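Local atomic coordinates of acyl-[acyl-carrier-protein]--UDP-N-acetylglucosamine O-acyltransferase (Acinetobacter baumannii, PDB entry 4E6U), a protein that catalyses the transfer of an acyl chain from acyl carrier protein to UDP-N-acetylglucosamine, an early step of lipopolysaccharide synthesis. Residues K166-S171 and L256-R261; A185-S190 and A194-I199; Q237-I242 and L251-L256. All coordinates share one frame; numbering follows the deposited sequence.

Interaction 1: residues K166-S171 and L256-R261; sequences KIDSYS and LEQSER. With EDO (1,2-ethanediol), chain I.
The aliphatic chain of K166 lies against the backbone carbonyl of Q258, on the segment that follows from helix 250-258. Its CE sits 3.4 Å from Q258 O and its CD 3.6 Å from the same oxygen, and this is the close-packed part of an otherwise watery contact. The lysine runs extended through CE, then bends at the last torsion (chi4 -63°), placing NZ 4.4 Å from E260 OE1, too far for a salt bridge. One water closes that gap, lying 2.8 Å from K166 NZ and giving a proton to E260 OE1; a second makes a weak bond to the lysine on the way to E260 OE2.

K166 begins the last coil of a left-handed parallel beta-helix, the hallmark of hexapeptide-repeat transferases, and D168 to S171 form a type II turn at its corner. S171 OG closes this turn by donating to D168 O at 2.7 Å.

On the far side of K166 from E260, D168 OD2 is hydrogen-bonded to S255 OG, further back in helix 250-258. A third water lies 2.7 Å from D168 OD2 and also reaches Q258 OE1. Beyond, R261 is anchored through NE to L180 O, while NH2 makes only a weak hydrogen bond to O2 of an ethanediol probably from the crystallisation liquor.

Interaction 2: residues A185-S190 and A194-I199; sequences AYVMAS and AHAFGI
M188 is held through both its backbone N and its backbone O by the neighbouring strand: its N donates to G198 O at 2.8 Å and almost straight (176°), and its O receives F197 N, also at 2.8 Å. Further along, S190 and H195 form a hydrogen-bonded antiparallel pair, unequal in geometry. S190 N reaches H195 O at 3.0 Å in the carbonyl plane, whereas H195 N approaches S190 O at 2.9 Å from above the plane of the S190 carbonyl.

Between these bonds alpha C-H groups approach carbonyl oxygens, as where A189 CA lies 3.2 Å from H195 O. Side chains add apolar links. The CG1 of V187, anti to the backbone N (chi1 170°), meets A196 CB at 3.8 Å, and I199 CD1 rests on Y186 CB at 4.1 Å.

The two segments form a beta hairpin at the C-terminal end of the beta-helix, and its register slips by one residue. A189 faces A196 and V187 faces I199, so M188 alone stands opposite both F197 and G198, a beta bulge. G198, lacking a CB, takes up phi 150°, a conformation in which a CB would press on the carbonyl of F197.

Outside the hairpin, backbone bonds from V187 and A189 to M172 join strand 187-191 to its parallel neighbour, strand 172-173. Helix 211-225 covers A196 and I199 through Y221, with F225 also touching A196. Y186 is positioned by its hydroxyl, bonded to E248 O, and by helix 250-258, where L251 and L252 pack on it. At the other end, ND1 of H195 bonds the terminal carboxylate of R265.

Interaction 3: residues Q237-I242 and L251-L256; sequences QIKSEI and LLIDSL
The CG2 methyl of I238 overlaps the outer end of I253, lying 3.8 Å from its CD1 and 4.0 Å from its CG1. The two side chains run antiparallel past one another, the CG2 branch of I238 set against the CG1-CD1 arm of I253. I253 gets there by stretching outward: CG1 lies anti to the carbonyl carbon and CD1 continues nearly straight (chi2 165°). That same CD1 also touches K239 CG at 3.9 Å, the lysine chain lying roughly perpendicular to the isoleucine. One methyl thus touches two successive residues of the facing helix.

K239 contributes only the root of its chain here; the rest runs extended toward E257, whose carboxylate it nears without a salt bridge. The contact joins helix 231-241 to helix 250-258 in the helical C-terminal part of the chain, with the nearest alpha carbons, I238 CA and I253 CA, 7.6 Å apart. Around it, I235 packs on both I253 and L256, A249 meets I238, and L252 reaches over to A220 of helix 211-225. Because only methyl and methylene groups meet, the fit depends on shape and on removal of these surfaces from water, with no directional bond between the two segments to set their relative rotation.

Overall arrangement
The three contacts move from sheet edge to helix bundle. Interaction 1 is a surface contact, where water and charged groups join the last beta-helix coil to the end of helix 250-258. Interaction 2, partly buried, relies on backbone hydrogen bonds between two strands, some straight and some bent. Interaction 3 is buried and wholly apolar. Helix 250-258 is common to interactions 1 and 3, which share L256, and S255 ties all three together: its hydroxyl is close enough to D168 OD2 and to A185 N for hydrogen bonds to both. S169 O and Y186 N, probably hydrogen-bonded, link interaction 1 to interaction 2 directly, so the coil, hairpin and helices meet at one junction.

Interaction 1: residues K166-S171 and L256-R261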
loop_
_atom_site.group_PDB
_atom_site.type_symbol
_atom_site.label_atom_id
_atom_site.label_comp_id
_atom_site.label_asym_id
_atom_site.label_seq_id
_atom_site.Cartn_x
_atom_site.Cartn_y
_atom_site.Cartn_z
ATOM N N LYS A 166 -9.994 14.101 -12.373
ATOM C CA LYS A 166 -10.001 15.409 -11.747
ATOM C C LYS A 166 -10.823 15.347 -10.476
ATOM O O LYS A 166 -11.991 14.964 -10.492
ATOM C CB LYS A 166 -10.550 16.466 -12.725
ATOM C CG LYS A 166 -9.746 16.507 -14.002
ATOM C CD LYS A 166 -10.306 17.471 -15.054
ATOM C CE LYS A 166 -9.543 17.341 -16.356
ATOM N NZ LYS A 166 -8.099 17.709 -16.230
ATOM N N ILE A 167 -10.201 15.687 -9.353
ATOM C CA ILE A 167 -10.818 15.601 -8.040
ATOM C C ILE A 167 -10.886 17.012 -7.509
ATOM O O ILE A 167 -9.864 17.632 -7.166
ATOM C CB ILE A 167 -9.977 14.717 -7.078
ATOM C CG1 ILE A 167 -9.570 13.405 -7.762
ATOM C CG2 ILE A 167 -10.721 14.516 -5.765
ATOM C CD1 ILE A 167 -10.727 12.531 -8.225
ATOM N N ASP A 168 -12.086 17.575 -7.515
ATOM C CA ASP A 168 -12.208 19.004 -7.289
ATOM C C ASP A 168 -12.373 19.407 -5.823
ATOM O O ASP A 168 -12.502 18.559 -4.924
ATOM C CB ASP A 168 -13.290 19.594 -8.212
ATOM C CG ASP A 168 -12.754 19.873 -9.612
ATOM O OD1 ASP A 168 -11.525 19.834 -9.823
ATOM O OD2 ASP A 168 -13.549 20.171 -10.523
ATOM N N SER A 169 -12.339 20.714 -5.582
ATOM C CA SER A 169 -12.212 21.216 -4.220
ATOM C C SER A 169 -13.315 20.793 -3.286
ATOM O O SER A 169 -14.473 20.678 -3.709
ATOM C CB SER A 169 -12.069 22.730 -4.226
ATOM O OG SER A 169 -10.899 23.096 -4.926
ATOM N N TYR A 170 -12.955 20.539 -2.023
ATOM C CA TYR A 170 -13.892 20.202 -0.940
ATOM C C TYR A 170 -14.543 18.829 -1.067
ATOM O O TYR A 170 -15.446 18.491 -0.298
ATOM C CB TYR A 170 -14.981 21.288 -0.764
ATOM C CG TYR A 170 -14.442 22.691 -0.628
ATOM C CD1 TYR A 170 -14.552 23.598 -1.682
ATOM C CD2 TYR A 170 -13.809 23.113 0.548
ATOM C CE1 TYR A 170 -14.059 24.902 -1.570
ATOM C CE2 TYR A 170 -13.313 24.406 0.674
ATOM C CZ TYR A 170 -13.432 25.288 -0.391
ATOM O OH TYR A 170 -12.936 26.568 -0.252
ATOM N N SER A 171 -14.090 18.039 -2.035
ATOM C CA SER A 171 -14.569 16.669 -2.175
ATOM C C SER A 171 -13.913 15.758 -1.131
ATOM O O SER A 171 -12.875 16.109 -0.535
ATOM C CB SER A 171 -14.307 16.150 -3.582
ATOM O OG SER A 171 -12.910 16.115 -3.865
ATOM N N LEU A 256 -18.036 19.932 -14.068
ATOM C CA LEU A 256 -18.704 19.256 -15.164
ATOM C C LEU A 256 -18.214 19.740 -16.522
ATOM O O LEU A 256 -18.084 18.952 -17.450
ATOM C CB LEU A 256 -20.215 19.415 -15.027
ATOM C CG LEU A 256 -20.915 18.298 -14.216
ATOM C CD1 LEU A 256 -20.309 18.003 -12.822
ATOM C CD2 LEU A 256 -22.385 18.659 -14.086
ATOM N N GLU A 257 -17.885 21.025 -16.606
ATOM C CA GLU A 257 -17.372 21.592 -17.855
ATOM C C GLU A 257 -15.949 21.131 -18.157
ATOM O O GLU A 257 -15.571 20.975 -19.315
ATOM C CB GLU A 257 -17.452 23.118 -17.812
ATOM C CG GLU A 257 -18.910 23.589 -17.837
ATOM C CD GLU A 257 -19.115 25.084 -17.969
ATOM O OE1 GLU A 257 -18.275 25.884 -17.498
ATOM O OE2 GLU A 257 -20.165 25.457 -18.543
ATOM N N GLN A 258 -15.171 20.877 -17.106
ATOM C CA GLN A 258 -13.747 20.558 -17.274
ATOM C C GLN A 258 -13.473 19.068 -17.406
ATOM O O GLN A 258 -12.368 18.651 -17.775
ATOM C CB GLN A 258 -12.945 21.152 -16.117
ATOM C CG GLN A 258 -12.860 22.662 -16.179
ATOM C CD GLN A 258 -12.398 23.293 -14.878
ATOM O OE1 GLN A 258 -12.124 22.601 -13.888
ATOM N NE2 GLN A 258 -12.317 24.616 -14.866
ATOM N N SER A 259 -14.486 18.259 -17.128
ATOM C CA SER A 259 -14.327 16.810 -17.106
ATOM C C SER A 259 -13.857 16.224 -18.439
ATOM O O SER A 259 -14.359 16.596 -19.493
ATOM C CB SER A 259 -15.640 16.155 -16.686
ATOM O OG SER A 259 -15.506 14.744 -16.623
ATOM N N GLU A 260 -12.885 15.314 -18.374
ATOM C CA GLU A 260 -12.424 14.572 -19.547
ATOM C C GLU A 260 -12.839 13.104 -19.492
ATOM O O GLU A 260 -13.130 12.493 -20.518
ATOM C CB GLU A 260 -10.905 14.695 -19.698
ATOM C CG GLU A 260 -10.473 16.043 -20.263
ATOM C CD GLU A 260 -8.965 16.209 -20.378
ATOM O OE1 GLU A 260 -8.537 17.362 -20.615
ATOM O OE2 GLU A 260 -8.209 15.211 -20.238
ATOM N N ARG A 261 -12.878 12.540 -18.291
ATOM C CA ARG A 261 -13.194 11.125 -18.139
ATOM C C ARG A 261 -14.659 10.880 -17.820
ATOM O O ARG A 261 -15.073 9.732 -17.636
ATOM C CB ARG A 261 -12.304 10.507 -17.071
ATOM C CG ARG A 261 -10.872 10.378 -17.544
ATOM C CD ARG A 261 -10.026 9.596 -16.577
ATOM N NE ARG A 261 -10.577 8.273 -16.272
ATOM C CZ ARG A 261 -10.443 7.191 -17.034
ATOM N NH1 ARG A 261 -9.777 7.242 -18.189
ATOM N NH2 ARG A 261 -10.990 6.046 -16.640
HETATM C C1 EDO I . -7.862 4.274 -19.849
HETATM O O1 EDO I . -7.235 5.551 -19.688
HETATM C C2 EDO I . -9.312 4.476 -20.271
HETATM O O2 EDO I . -10.177 3.915 -19.278
HETATM O O HOH W 1 -7.462 14.936 -17.675
HETATM O O HOH W 2 -7.044 18.543 -18.698
HETATM O O HOH W 3 -12.215 19.854 -12.885
#

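Interaction 2: residues A185-S190 and A194-I199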
loop_
_atom_site.group_PDB
_atom_site.type_symbol
_atom_site.label_atom_id
_atom_site.label_comp_id
_atom_site.label_asym_id
_atom_site.label_seq_id
_atom_site.Cartn_x
_atom_site.Cartn_y
_atom_site.Cartn_z
ATOM N N ALA A 185 -16.596 19.115 -7.323
ATOM C CA ALA A 185 -16.470 19.934 -6.124
ATOM C C ALA A 185 -17.534 19.570 -5.112
ATOM O O ALA A 185 -18.694 19.331 -5.485
ATOM C CB ALA A 185 -16.569 21.431 -6.480
ATOM N N TYR A 186 -17.153 19.505 -3.833
ATOM C CA TYR A 186 -18.061 19.210 -2.709
ATOM C C TYR A 186 -18.585 17.777 -2.617
ATOM O O TYR A 186 -19.301 17.464 -1.676
ATOM C CB TYR A 186 -19.302 20.126 -2.691
ATOM C CG TYR A 186 -19.060 21.565 -3.007
ATOM C CD1 TYR A 186 -18.321 22.374 -2.150
ATOM C CD2 TYR A 186 -19.602 22.134 -4.165
ATOM C CE1 TYR A 186 -18.105 23.718 -2.439
ATOM C CE2 TYR A 186 -19.400 23.467 -4.463
ATOM C CZ TYR A 186 -18.654 24.257 -3.602
ATOM O OH TYR A 186 -18.467 25.584 -3.910
ATOM N N VAL A 187 -18.246 16.909 -3.566
ATOM C CA VAL A 187 -18.881 15.593 -3.623
ATOM C C VAL A 187 -18.194 14.563 -2.721
ATOM O O VAL A 187 -16.961 14.553 -2.607
ATOM C CB VAL A 187 -19.005 15.090 -5.091
ATOM C CG1 VAL A 187 -19.436 13.643 -5.157
ATOM C CG2 VAL A 187 -20.018 15.976 -5.873
ATOM N N MET A 188 -18.996 13.735 -2.059
ATOM C CA MET A 188 -18.505 12.576 -1.321
ATOM C C MET A 188 -18.602 11.383 -2.238
ATOM O O MET A 188 -19.693 11.078 -2.730
ATOM C CB MET A 188 -19.358 12.331 -0.083
ATOM C CG MET A 188 -19.683 13.574 0.672
ATOM S SD MET A 188 -19.844 13.419 2.464
ATOM C CE MET A 188 -18.329 12.562 2.913
ATOM N N ALA A 189 -17.478 10.722 -2.509
ATOM C CA ALA A 189 -17.453 9.546 -3.361
ATOM C C ALA A 189 -16.701 8.450 -2.641
ATOM O O ALA A 189 -15.701 8.718 -1.970
ATOM C CB ALA A 189 -16.796 9.844 -4.692
ATOM N N SER A 190 -17.192 7.226 -2.747
ATOM C CA SER A 190 -16.495 6.098 -2.152
ATOM C C SER A 190 -16.849 4.800 -2.840
ATOM O O SER A 190 -17.878 4.700 -3.521
ATOM C CB SER A 190 -16.802 6.003 -0.654
ATOM O OG SER A 190 -18.175 5.748 -0.445
ATOM N N ALA A 194 -16.803 2.742 -7.358
ATOM C CA ALA A 194 -16.876 4.036 -6.610
ATOM C C ALA A 194 -17.937 5.064 -7.025
ATOM O O ALA A 194 -17.761 5.786 -8.032
ATOM C CB ALA A 194 -15.552 4.709 -6.632
ATOM N N HIS A 195 -18.959 5.181 -6.174
ATOM C CA HIS A 195 -20.178 5.968 -6.435
ATOM C C HIS A 195 -20.156 7.317 -5.698
ATOM O O HIS A 195 -19.509 7.448 -4.670
ATOM C CB HIS A 195 -21.413 5.168 -5.981
ATOM C CG HIS A 195 -21.550 3.820 -6.628
ATOM N ND1 HIS A 195 -21.895 3.660 -7.954
ATOM C CD2 HIS A 195 -21.413 2.568 -6.123
ATOM C CE1 HIS A 195 -21.948 2.371 -8.242
ATOM N NE2 HIS A 195 -21.661 1.686 -7.148
ATOM N N ALA A 196 -20.880 8.319 -6.204
ATOM C CA ALA A 196 -21.139 9.541 -5.424
ATOM C C ALA A 196 -22.237 9.270 -4.396
ATOM O O ALA A 196 -23.204 8.558 -4.700
ATOM C CB ALA A 196 -21.543 10.704 -6.333
ATOM N N PHE A 197 -22.091 9.804 -3.185
ATOM C CA PHE A 197 -23.117 9.592 -2.150
ATOM C C PHE A 197 -23.767 10.844 -1.582
ATOM O O PHE A 197 -24.732 10.754 -0.815
ATOM C CB PHE A 197 -22.742 8.603 -1.006
ATOM C CG PHE A 197 -22.414 7.216 -1.438
ATOM C CD1 PHE A 197 -21.144 6.878 -1.901
ATOM C CD2 PHE A 197 -23.363 6.213 -1.294
ATOM C CE1 PHE A 197 -20.854 5.570 -2.282
ATOM C CE2 PHE A 197 -23.082 4.908 -1.664
ATOM C CZ PHE A 197 -21.825 4.583 -2.154
ATOM N N GLY A 198 -23.305 12.007 -1.997
ATOM C CA GLY A 198 -23.898 13.241 -1.497
ATOM C C GLY A 198 -22.890 14.359 -1.468
ATOM O O GLY A 198 -21.776 14.207 -1.957
ATOM N N ILE A 199 -23.309 15.487 -0.910
ATOM C CA ILE A 199 -22.499 16.685 -0.778
ATOM C C ILE A 199 -21.804 16.628 0.576
ATOM O O ILE A 199 -22.335 16.043 1.528
ATOM C CB ILE A 199 -23.414 17.961 -0.854
ATOM C CG1 ILE A 199 -23.977 18.156 -2.275
ATOM C CG2 ILE A 199 -22.677 19.211 -0.393
ATOM C CD1 ILE A 199 -22.933 18.455 -3.351
#

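Interaction 3: residues Q237-I242 and L251-L256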
loop_
_atom_site.group_PDB
_atom_site.type_symbol
_atom_site.label_atom_id
_atom_site.label_comp_id
_atom_site.label_asym_id
_atom_site.label_seq_id
_atom_site.Cartn_x
_atom_site.Cartn_y
_atom_site.Cartn_z
ATOM N N GLN A 237 -29.475 23.711 -15.809
ATOM C CA GLN A 237 -30.404 23.881 -14.692
ATOM C C GLN A 237 -29.786 24.588 -13.502
ATOM O O GLN A 237 -30.435 25.411 -12.847
ATOM C CB GLN A 237 -30.998 22.533 -14.264
ATOM C CG GLN A 237 -31.841 21.868 -15.368
ATOM C CD GLN A 237 -32.924 22.795 -15.903
ATOM O OE1 GLN A 237 -33.629 23.450 -15.126
ATOM N NE2 GLN A 237 -33.050 22.859 -17.234
ATOM N N ILE A 238 -28.518 24.283 -13.220
ATOM C CA ILE A 238 -27.834 24.930 -12.106
ATOM C C ILE A 238 -27.658 26.429 -12.395
ATOM O O ILE A 238 -27.907 27.268 -11.528
ATOM C CB ILE A 238 -26.481 24.226 -11.796
ATOM C CG1 ILE A 238 -26.746 22.799 -11.310
ATOM C CG2 ILE A 238 -25.709 24.978 -10.716
ATOM C CD1 ILE A 238 -25.494 21.898 -11.345
ATOM N N LYS A 239 -27.266 26.736 -13.628
ATOM C CA LYS A 239 -27.106 28.133 -14.063
ATOM C C LYS A 239 -28.401 28.920 -13.939
ATOM O O LYS A 239 -28.404 30.048 -13.446
ATOM C CB LYS A 239 -26.643 28.192 -15.513
ATOM C CG LYS A 239 -25.182 27.939 -15.733
ATOM C CD LYS A 239 -24.838 28.211 -17.196
ATOM C CE LYS A 239 -23.375 27.963 -17.492
ATOM N NZ LYS A 239 -23.094 28.165 -18.946
ATOM N N SER A 240 -29.502 28.317 -14.384
ATOM C CA SER A 240 -30.826 28.961 -14.388
ATOM C C SER A 240 -31.327 29.265 -12.986
ATOM O O SER A 240 -31.723 30.406 -12.666
ATOM C CB SER A 240 -31.843 28.026 -15.099
ATOM O OG SER A 240 -33.155 28.598 -15.149
ATOM N N GLU A 241 -31.324 28.242 -12.139
ATOM C CA GLU A 241 -32.105 28.273 -10.922
ATOM C C GLU A 241 -31.325 28.400 -9.622
ATOM O O GLU A 241 -31.889 28.796 -8.604
ATOM C CB GLU A 241 -33.018 27.039 -10.838
ATOM C CG GLU A 241 -34.019 26.903 -11.998
ATOM C CD GLU A 241 -34.991 28.068 -12.070
ATOM O OE1 GLU A 241 -35.781 28.274 -11.128
ATOM O OE2 GLU A 241 -34.926 28.768 -13.064
ATOM N N ILE A 242 -30.050 28.021 -9.645
ATOM C CA ILE A 242 -29.301 27.893 -8.395
ATOM C C ILE A 242 -28.165 28.893 -8.299
ATOM O O ILE A 242 -28.041 29.596 -7.286
ATOM C CB ILE A 242 -28.785 26.445 -8.204
ATOM C CG1 ILE A 242 -29.975 25.487 -8.086
ATOM C CG2 ILE A 242 -27.862 26.346 -6.957
ATOM C CD1 ILE A 242 -29.601 24.004 -8.237
ATOM N N LEU A 251 -18.343 26.162 -8.704
ATOM C CA LEU A 251 -17.355 25.078 -8.633
ATOM C C LEU A 251 -17.876 23.755 -9.187
ATOM O O LEU A 251 -17.122 23.014 -9.819
ATOM C CB LEU A 251 -16.837 24.878 -7.206
ATOM C CG LEU A 251 -16.012 25.983 -6.546
ATOM C CD1 LEU A 251 -15.321 25.392 -5.311
ATOM C CD2 LEU A 251 -14.975 26.597 -7.492
ATOM N N LEU A 252 -19.160 23.461 -8.959
ATOM C CA LEU A 252 -19.786 22.280 -9.547
ATOM C C LEU A 252 -19.893 22.382 -11.051
ATOM O O LEU A 252 -19.632 21.417 -11.758
ATOM C CB LEU A 252 -21.181 22.020 -8.966
ATOM C CG LEU A 252 -21.273 21.350 -7.601
ATOM C CD1 LEU A 252 -22.706 21.438 -7.083
ATOM C CD2 LEU A 252 -20.848 19.895 -7.709
ATOM N N ILE A 253 -20.298 23.556 -11.533
ATOM C CA ILE A 253 -20.352 23.798 -12.963
ATOM C C ILE A 253 -18.974 23.591 -13.606
ATOM O O ILE A 253 -18.852 22.887 -14.600
ATOM C CB ILE A 253 -20.917 25.205 -13.274
ATOM C CG1 ILE A 253 -22.405 25.256 -12.883
ATOM C CG2 ILE A 253 -20.747 25.527 -14.753
ATOM C CD1 ILE A 253 -22.987 26.669 -12.806
ATOM N N ASP A 254 -17.940 24.157 -12.981
ATOM C CA ASP A 254 -16.569 24.006 -13.462
ATOM C C ASP A 254 -16.178 22.533 -13.549
ATOM O O ASP A 254 -15.607 22.100 -14.535
ATOM C CB ASP A 254 -15.571 24.717 -12.541
ATOM C CG ASP A 254 -15.677 26.236 -12.574
ATOM O OD1 ASP A 254 -16.241 26.819 -13.540
ATOM O OD2 ASP A 254 -15.165 26.849 -11.610
ATOM N N SER A 255 -16.483 21.753 -12.504
ATOM C CA SER A 255 -16.194 20.314 -12.539
ATOM C C SER A 255 -16.771 19.636 -13.777
ATOM O O SER A 255 -16.108 18.842 -14.441
ATOM C CB SER A 255 -16.766 19.618 -11.300
ATOM O OG SER A 255 -16.164 20.089 -10.112
ATOM N N LEU A 256 -18.036 19.932 -14.068
ATOM C CA LEU A 256 -18.704 19.256 -15.164
ATOM C C LEU A 256 -18.214 19.740 -16.522
ATOM O O LEU A 256 -18.084 18.952 -17.450
ATOM C CB LEU A 256 -20.215 19.415 -15.027
ATOM C CG LEU A 256 -20.915 18.298 -14.216
ATOM C CD1 LEU A 256 -20.309 18.003 -12.822
ATOM C CD2 LEU A 256 -22.385 18.659 -14.086
#